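Side-chain contact in protein Kinase A (Toxoplasma gondii, PDB 5J3U), which binds cyclic AMP through two cyclic nucleotide-binding domains and, as a regulatory chain of the family, probably inhibits a kinase catalytic subunit: residues Phe20-Leu25 / Asn31-Ala36. Residues are numbered along the deposited sequence; the frame is centred on the assembly and turned at random.
Sequences FLFNSL and NTVILA
Phe-22 and Leu-25 are the first and last residues of a type I beta turn, closed by the bond from Leu-25 N to Phe-22 O at 3.1 Å, and the turn stays well apart from the backbone of helix 27-36, with 9.1 Å between the CA atoms of Phe-22 and Val-33. The side chains of Phe-22 and Leu-25 both set out toward segment 31-36. The contact is small and wholly apolar, and the two methyls of Val-33 divide it. CG1, set anti to the backbone N (chi1 174°), meets the Phe-22 ring obliquely at its CE2 corner, 3.9 Å away. The other branch, CG2, takes Leu-25: its distance to Leu-25 CD1 is 4.0 Å, and the two side chains run at about a right angle to each other. Val-33 thus touches both ends of the turn at once, without any hydrogen bond across the contact. All three residues are buried; Leu-114 of strand 109-115 packs on both Phe-22 and Val-33, while helix 116-138 contributes Val-123 against the ring and Ile-122 against the valine. Leu-16 of helix 6-18 also lies on Phe-22, and Arg-17 NH1 hydrogen-bonds to Leu-25 O. Helix 6-18, the link and helix 27-36 form the N3A motif of the first cyclic nucleotide-binding domain, which here packs against the beta barrel, through strand 109-115, and the long helix 116-138 that follows it.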
ATOM      1  N   PHE A  20       1.422  -0.867   4.410  1.00 22.78           N
ATOM      2  CA  PHE A  20       0.145  -1.571   4.407  1.00 21.87           C
ATOM      3  C   PHE A  20      -0.473  -1.861   5.770  1.00 22.36           C
ATOM      4  O   PHE A  20      -1.644  -1.555   5.925  1.00 19.83           O
ATOM      5  CB  PHE A  20       0.196  -2.861   3.608  1.00 21.78           C
ATOM      6  CG  PHE A  20       0.507  -2.648   2.183  1.00 22.21           C
ATOM      7  CD1 PHE A  20      -0.390  -1.983   1.346  1.00 22.42           C
ATOM      8  CD2 PHE A  20       1.693  -3.101   1.652  1.00 26.00           C
ATOM      9  CE1 PHE A  20      -0.053  -1.726   0.036  1.00 22.10           C
ATOM     10  CE2 PHE A  20       2.012  -2.888   0.305  1.00 26.84           C
ATOM     11  CZ  PHE A  20       1.127  -2.205  -0.500  1.00 24.20           C
ATOM     12  N   LEU A  21       0.268  -2.399   6.745  1.00 20.39           N
ATOM     13  CA  LEU A  21      -0.400  -2.789   7.997  1.00 24.75           C
ATOM     14  C   LEU A  21      -0.863  -1.605   8.830  1.00 19.21           C
ATOM     15  O   LEU A  21      -1.669  -1.786   9.707  1.00 22.29           O
ATOM     16  CB  LEU A  21       0.451  -3.692   8.882  1.00 31.58           C
ATOM     17  CG  LEU A  21       0.738  -5.084   8.338  1.00 36.32           C
ATOM     18  CD1 LEU A  21       1.499  -5.825   9.412  1.00 36.70           C
ATOM     19  CD2 LEU A  21      -0.515  -5.854   7.883  1.00 38.78           C
ATOM     20  N   PHE A  22      -0.314  -0.423   8.584  1.00 15.58           N
ATOM     21  CA  PHE A  22      -0.650   0.781   9.370  1.00 14.39           C
ATOM     22  C   PHE A  22      -1.572   1.750   8.688  1.00 15.12           C
ATOM     23  O   PHE A  22      -2.029   2.683   9.307  1.00 14.76           O
ATOM     24  CB  PHE A  22       0.628   1.510   9.791  1.00 14.31           C
ATOM     25  CG  PHE A  22       1.552   0.649  10.550  1.00 15.69           C
ATOM     26  CD1 PHE A  22       2.490  -0.102   9.897  1.00 18.06           C
ATOM     27  CD2 PHE A  22       1.495   0.579  11.946  1.00 16.32           C
ATOM     28  CE1 PHE A  22       3.378  -0.914  10.612  1.00 18.47           C
ATOM     29  CE2 PHE A  22       2.326  -0.259  12.656  1.00 16.48           C
ATOM     30  CZ  PHE A  22       3.271  -1.001  11.992  1.00 17.32           C
ATOM     31  N   ASN A  23      -1.874   1.529   7.401  1.00 14.87           N
ATOM     32  CA  ASN A  23      -2.543   2.540   6.595  1.00 15.34           C
ATOM     33  C   ASN A  23      -3.953   2.866   7.045  1.00 15.98           C
ATOM     34  O   ASN A  23      -4.398   3.946   6.793  1.00 17.74           O
ATOM     35  CB  ASN A  23      -2.541   2.037   5.116  1.00 15.42           C
ATOM     36  CG  ASN A  23      -3.214   2.977   4.163  1.00 15.68           C
ATOM     37  OD1 ASN A  23      -4.352   2.766   3.768  1.00 15.42           O
ATOM     38  ND2 ASN A  23      -2.524   4.027   3.795  1.00 16.52           N
ATOM     39  N   SER A  24      -4.634   1.942   7.701  1.00 15.40           N
ATOM     40  CA  SER A  24      -5.995   2.150   8.170  1.00 19.29           C
ATOM     41  C   SER A  24      -6.076   2.839   9.543  1.00 17.87           C
ATOM     42  O   SER A  24      -7.209   3.199   9.960  1.00 19.74           O
ATOM     43  CB  SER A  24      -6.767   0.840   8.260  1.00 19.72           C
ATOM     44  OG  SER A  24      -6.416   0.083   9.381  1.00 24.62           O
ATOM     45  N   LEU A  25      -4.953   3.091  10.205  1.00 16.29           N
ATOM     46  CA  LEU A  25      -5.026   3.700  11.529  1.00 17.22           C
ATOM     47  C   LEU A  25      -5.481   5.147  11.473  1.00 16.96           C
ATOM     48  O   LEU A  25      -5.004   5.928  10.621  1.00 15.81           O
ATOM     49  CB  LEU A  25      -3.702   3.576  12.281  1.00 18.36           C
ATOM     50  CG  LEU A  25      -3.321   2.123  12.605  1.00 19.39           C
ATOM     51  CD1 LEU A  25      -1.940   2.125  13.270  1.00 21.83           C
ATOM     52  CD2 LEU A  25      -4.313   1.359  13.486  1.00 20.33           C
ATOM     53  N   ASN A  31      -0.170   8.117  15.850  1.00 19.22           N
ATOM     54  CA  ASN A  31       0.688   8.838  16.806  1.00 19.14           C
ATOM     55  C   ASN A  31       1.166   7.971  18.000  1.00 17.53           C
ATOM     56  O   ASN A  31       2.327   8.049  18.393  1.00 18.63           O
ATOM     57  CB  ASN A  31       0.047  10.137  17.251  1.00 19.74           C
ATOM     58  CG  ASN A  31       0.953  10.944  18.131  1.00 21.66           C
ATOM     59  OD1 ASN A  31       0.793  10.970  19.368  1.00 22.13           O
ATOM     60  ND2 ASN A  31       1.927  11.582  17.524  1.00 18.24           N
ATOM     61  N   THR A  32       0.295   7.170  18.556  1.00 17.45           N
ATOM     62  CA  THR A  32       0.639   6.206  19.599  1.00 17.70           C
ATOM     63  C   THR A  32       1.655   5.147  19.177  1.00 19.42           C
ATOM     64  O   THR A  32       2.625   4.885  19.864  1.00 16.31           O
ATOM     65  CB  THR A  32      -0.641   5.561  20.048  1.00 18.82           C
ATOM     66  OG1 THR A  32      -1.442   6.584  20.604  1.00 19.15           O
ATOM     67  CG2 THR A  32      -0.472   4.435  21.070  1.00 19.82           C
ATOM     68  N   VAL A  33       1.462   4.597  17.980  1.00 19.90           N
ATOM     69  CA  VAL A  33       2.498   3.730  17.375  1.00 18.52           C
ATOM     70  C   VAL A  33       3.824   4.476  17.227  1.00 17.13           C
ATOM     71  O   VAL A  33       4.864   3.955  17.624  1.00 18.49           O
ATOM     72  CB  VAL A  33       2.054   3.164  15.981  1.00 17.36           C
ATOM     73  CG1 VAL A  33       3.203   2.416  15.346  1.00 17.58           C
ATOM     74  CG2 VAL A  33       0.823   2.279  16.102  1.00 16.52           C
ATOM     75  N   ILE A  34       3.804   5.702  16.729  1.00 16.77           N
ATOM     76  CA  ILE A  34       5.010   6.501  16.600  1.00 19.67           C
ATOM     77  C   ILE A  34       5.679   6.664  17.972  1.00 19.26           C
ATOM     78  O   ILE A  34       6.897   6.454  18.102  1.00 18.61           O
ATOM     79  CB  ILE A  34       4.752   7.858  15.898  1.00 19.74           C
ATOM     80  CG1 ILE A  34       4.420   7.593  14.415  1.00 23.40           C
ATOM     81  CG2 ILE A  34       5.934   8.821  16.003  1.00 20.35           C
ATOM     82  CD1 ILE A  34       3.885   8.821  13.696  1.00 25.82           C
ATOM     83  N   LEU A  35       4.873   6.925  18.992  1.00 18.26           N
ATOM     84  CA  LEU A  35       5.449   7.105  20.369  1.00 18.10           C
ATOM     85  C   LEU A  35       6.201   5.839  20.802  1.00 17.35           C
ATOM     86  O   LEU A  35       7.286   5.920  21.389  1.00 19.28           O
ATOM     87  CB  LEU A  35       4.351   7.401  21.370  1.00 17.97           C
ATOM     88  CG  LEU A  35       4.812   7.690  22.816  1.00 19.63           C
ATOM     89  CD1 LEU A  35       5.746   8.878  22.861  1.00 20.48           C
ATOM     90  CD2 LEU A  35       3.630   7.906  23.719  1.00 21.66           C
ATOM     91  N   ALA A  36       5.589   4.695  20.529  1.00 16.44           N
ATOM     92  CA  ALA A  36       6.132   3.381  20.899  1.00 15.90           C
ATOM     93  C   ALA A  36       7.359   2.967  20.119  1.00 17.05           C
ATOM     94  O   ALA A  36       8.157   2.174  20.612  1.00 19.57           O
ATOM     95  CB  ALA A  36       5.059   2.326  20.828  1.00 15.70           C
TER